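Local coordinates for octenoyl-CoA reductase/carboxylase (Streptomyces sp., PDB 4A0S), which catalyses the NADPH-dependent reductive carboxylation of 2-octenoyl-CoA, supplying an extender unit for polyketide biosynthesis in the cinnabaramide pathway, at residues 1-4 with 5-9; 189-193 with 194-198. All coordinates share one frame; numbering follows the deposited sequence.

Contact 1: 1-4 with 5-9; sequences SSLS and RAVLD
R5 starts out with CG anti to its carbonyl carbon and beside its backbone N (chi1 -71°), then bends at chi3 (-124°), which folds the guanidinium back over the peptide joining S1 and S2. This is the first turn of the N-terminal helix 2-8, opened by an ST motif in which S1 OG accepts from S4 N at 3.2 Å, nearly straight at 165°. The guanidinium meets the peptide with its face: S1 C sits 3.4 Å above the plane, over the centre of the group, while S2 N lies nearer the rim. R5 NH1 reaches S2 CA at 3.3 Å. Because S2 N and the guanidinium nitrogens are all donors, this is a flat van der Waals contact and not a bond. The chain-end nitrogen S1 N lies 4.0 Å from R5 NH2, a proximity that probably costs some electrostatic energy, though both residues are exposed and solvent can screen them. S1 O, meanwhile, receives R5 N at 2.8 Å, the first of four successive i to i+4 backbone bonds, from R5 N through to L8 N.

The far side of the helix from R5 belongs to L3 and V7. L3 CD1 and V7 CG2 meet at 4.3 Å, one turn apart, and both side chains lie on V122 of strand 117-124; V7 also touches A68 of strand 64-73. L8, partly exposed, rests separately on M70 of that strand and on P416. Its CG packs 3.2 Å from S4 O, the carbonyl oxygen that takes L8 N.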
# COMPACT_ATOMS: atom_id res chain seq x y z
N SER A 1 -41.70 15.61 -25.40
CA SER A 1 -42.60 14.50 -24.97
C SER A 1 -43.12 14.71 -23.55
O SER A 1 -42.56 15.49 -22.78
CB SER A 1 -41.85 13.17 -25.04
OG SER A 1 -40.87 13.11 -24.02
N SER A 2 -44.20 14.00 -23.20
CA SER A 2 -44.75 14.10 -21.85
C SER A 2 -43.68 13.76 -20.81
O SER A 2 -43.63 14.38 -19.75
CB SER A 2 -46.01 13.25 -21.68
OG SER A 2 -45.74 11.88 -21.93
N LEU A 3 -42.81 12.80 -21.11
CA LEU A 3 -41.73 12.48 -20.18
C LEU A 3 -40.73 13.62 -20.01
O LEU A 3 -40.33 13.94 -18.88
CB LEU A 3 -41.02 11.19 -20.56
CG LEU A 3 -39.91 10.70 -19.62
CD1 LEU A 3 -40.35 10.58 -18.16
CD2 LEU A 3 -39.34 9.36 -20.14
N SER A 4 -40.31 14.23 -21.11
CA SER A 4 -39.33 15.32 -20.99
C SER A 4 -39.97 16.52 -20.31
O SER A 4 -39.32 17.19 -19.52
CB SER A 4 -38.72 15.70 -22.33
OG SER A 4 -39.68 16.26 -23.20
N ARG A 5 -41.24 16.78 -20.61
CA ARG A 5 -41.98 17.87 -19.96
C ARG A 5 -42.07 17.63 -18.45
O ARG A 5 -41.79 18.53 -17.67
CB ARG A 5 -43.38 18.05 -20.57
CG ARG A 5 -43.37 18.62 -21.99
CD ARG A 5 -44.78 18.77 -22.59
NE ARG A 5 -44.86 18.03 -23.85
CZ ARG A 5 -45.65 16.98 -24.07
NH1 ARG A 5 -46.48 16.55 -23.12
NH2 ARG A 5 -45.64 16.37 -25.25
N ALA A 6 -42.44 16.41 -18.06
CA ALA A 6 -42.50 16.04 -16.64
C ALA A 6 -41.16 16.30 -15.94
O ALA A 6 -41.12 16.93 -14.88
CB ALA A 6 -42.90 14.57 -16.48
N VAL A 7 -40.08 15.84 -16.55
CA VAL A 7 -38.73 16.02 -16.02
C VAL A 7 -38.41 17.50 -15.89
O VAL A 7 -38.01 17.97 -14.83
CB VAL A 7 -37.69 15.35 -16.94
CG1 VAL A 7 -36.29 15.70 -16.52
CG2 VAL A 7 -37.90 13.86 -16.94
N LEU A 8 -38.61 18.23 -16.98
CA LEU A 8 -38.33 19.66 -17.04
C LEU A 8 -39.25 20.45 -16.11
O LEU A 8 -38.85 21.49 -15.60
CB LEU A 8 -38.45 20.19 -18.48
CG LEU A 8 -37.33 19.70 -19.41
CD1 LEU A 8 -37.46 20.33 -20.80
CD2 LEU A 8 -35.93 19.95 -18.81
N ASP A 9 -40.45 19.94 -15.87
CA ASP A 9 -41.39 20.61 -14.99
C ASP A 9 -41.10 20.30 -13.52
O ASP A 9 -41.74 20.85 -12.62
CB ASP A 9 -42.84 20.29 -15.38
CG ASP A 9 -43.22 20.86 -16.75
OD1 ASP A 9 -42.41 21.63 -17.34
OD2 ASP A 9 -44.31 20.54 -17.26

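Contact 2: 189-193 with 194-198; sequences AHLTW and EEAAV
T192 and E195 form a capping box at the start of helix 193-197: T192 OG1, at the N-cap, accepts from E195 N at 3.1 Å, and in return E195 OE1 accepts from T192 N at 2.8 Å. The second bond is straight at 167°, but its donor arrives from above the carboxylate plane, 54° out of it. E195 places its carboxylate there by keeping CG beside the backbone N and running extended beyond it, back toward the preceding loop.

Packing is tightest around T192 OG1, which has E195 CD at 3.1 Å and E194 CD at 3.2 Å. Both carboxylates have partners outside the two segments: E195 OE2 forms a salt bridge with R428 and a hydrogen bond with N437, and E194 OE2 accepts from the backbone N of G419. The helix N-terminus would probably add to the stabilisation of both negative charges.

The apolar pair L191 and A196 is looser, with L191 CD1 3.8 Å from A196 CA and the two CB atoms 4.2 Å apart, although L191 CD2 still lies 3.5 Å from E195 OE1. The touching residues are all buried, so even this slacker edge is no solvent face; L191 also leans on P382. Beyond the box, the W193 ring makes a cation-pi contact with K187 and meets the ring of H136, while the W193 carbonyl oxygen takes both S118 OG and, at 2.8 Å, A197 N.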
# COMPACT_ATOMS: atom_id res chain seq x y z
N ALA A 189 -26.14 19.02 -5.18
CA ALA A 189 -27.38 19.80 -5.21
C ALA A 189 -27.20 21.31 -5.55
O ALA A 189 -28.09 21.94 -6.12
CB ALA A 189 -28.15 19.63 -3.91
N HIS A 190 -26.05 21.86 -5.21
CA HIS A 190 -25.83 23.29 -5.35
C HIS A 190 -25.38 23.64 -6.76
O HIS A 190 -25.11 24.80 -7.04
CB HIS A 190 -24.75 23.71 -4.37
CG HIS A 190 -23.43 23.07 -4.64
ND1 HIS A 190 -23.15 21.76 -4.28
CD2 HIS A 190 -22.33 23.52 -5.28
CE1 HIS A 190 -21.93 21.46 -4.65
NE2 HIS A 190 -21.40 22.51 -5.26
N LEU A 191 -25.27 22.64 -7.62
CA LEU A 191 -24.74 22.86 -8.96
C LEU A 191 -25.86 22.90 -9.97
O LEU A 191 -26.86 22.23 -9.82
CB LEU A 191 -23.81 21.72 -9.33
CG LEU A 191 -22.49 21.64 -8.57
CD1 LEU A 191 -21.69 20.50 -9.13
CD2 LEU A 191 -21.70 22.95 -8.61
N THR A 192 -25.64 23.64 -11.04
CA THR A 192 -26.55 23.61 -12.16
C THR A 192 -26.30 22.30 -12.90
O THR A 192 -25.29 21.62 -12.66
CB THR A 192 -26.29 24.78 -13.12
OG1 THR A 192 -25.01 24.61 -13.73
CG2 THR A 192 -26.35 26.12 -12.40
N TRP A 193 -27.19 21.96 -13.81
CA TRP A 193 -27.05 20.73 -14.58
C TRP A 193 -25.72 20.67 -15.30
O TRP A 193 -24.97 19.68 -15.19
CB TRP A 193 -28.18 20.58 -15.58
CG TRP A 193 -29.48 20.46 -14.95
CD1 TRP A 193 -30.50 21.37 -15.00
CD2 TRP A 193 -29.95 19.37 -14.15
NE1 TRP A 193 -31.57 20.91 -14.29
CE2 TRP A 193 -31.26 19.68 -13.75
CE3 TRP A 193 -29.39 18.15 -13.72
CZ2 TRP A 193 -32.04 18.82 -12.97
CZ3 TRP A 193 -30.15 17.29 -12.94
CH2 TRP A 193 -31.46 17.64 -12.56
N GLU A 194 -25.42 21.74 -16.04
CA GLU A 194 -24.22 21.80 -16.83
C GLU A 194 -22.97 21.78 -15.94
O GLU A 194 -21.96 21.15 -16.27
CB GLU A 194 -24.24 23.01 -17.78
CG GLU A 194 -24.40 24.36 -17.06
CD GLU A 194 -25.85 24.75 -16.80
OE1 GLU A 194 -26.75 23.88 -16.73
OE2 GLU A 194 -26.08 25.97 -16.66
N GLU A 195 -23.04 22.42 -14.78
CA GLU A 195 -21.92 22.39 -13.84
C GLU A 195 -21.66 20.98 -13.31
O GLU A 195 -20.51 20.53 -13.22
CB GLU A 195 -22.22 23.29 -12.65
CG GLU A 195 -22.03 24.76 -12.91
CD GLU A 195 -22.74 25.60 -11.87
OE1 GLU A 195 -23.25 25.03 -10.90
OE2 GLU A 195 -22.78 26.84 -12.02
N ALA A 196 -22.74 20.31 -12.94
CA ALA A 196 -22.70 18.93 -12.44
C ALA A 196 -22.17 17.97 -13.52
O ALA A 196 -21.35 17.09 -13.23
CB ALA A 196 -24.08 18.51 -11.98
N ALA A 197 -22.60 18.19 -14.76
CA ALA A 197 -22.27 17.34 -15.91
C ALA A 197 -20.80 17.34 -16.31
O ALA A 197 -20.31 16.35 -16.85
CB ALA A 197 -23.11 17.74 -17.11
N VAL A 198 -20.11 18.46 -16.07
CA VAL A 198 -18.75 18.61 -16.60
C VAL A 198 -17.69 17.77 -15.87
O VAL A 198 -16.62 17.52 -16.40
CB VAL A 198 -18.29 20.10 -16.68
CG1 VAL A 198 -19.09 20.85 -17.73
CG2 VAL A 198 -18.36 20.79 -15.32

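Each contact takes in a short helix and its N-terminal start, and both rest on strand 64-73 of the same mixed sheet, a strand within the GroES-like part of the alcohol dehydrogenase family. M70 is common ground: L8 of contact 1 touches it, and so does W193 of contact 2. The centres of the contacts lie about 19 Å apart and their nearest atoms about 6 Å, without touching. Contact 1 is peripheral, with its centre about 28 Å from that of the chain, against about 14 Å for contact 2. Neither reaches the NADP or acyl-CoA pockets; the A197 side chain is still about 14 Å from a bound NADP.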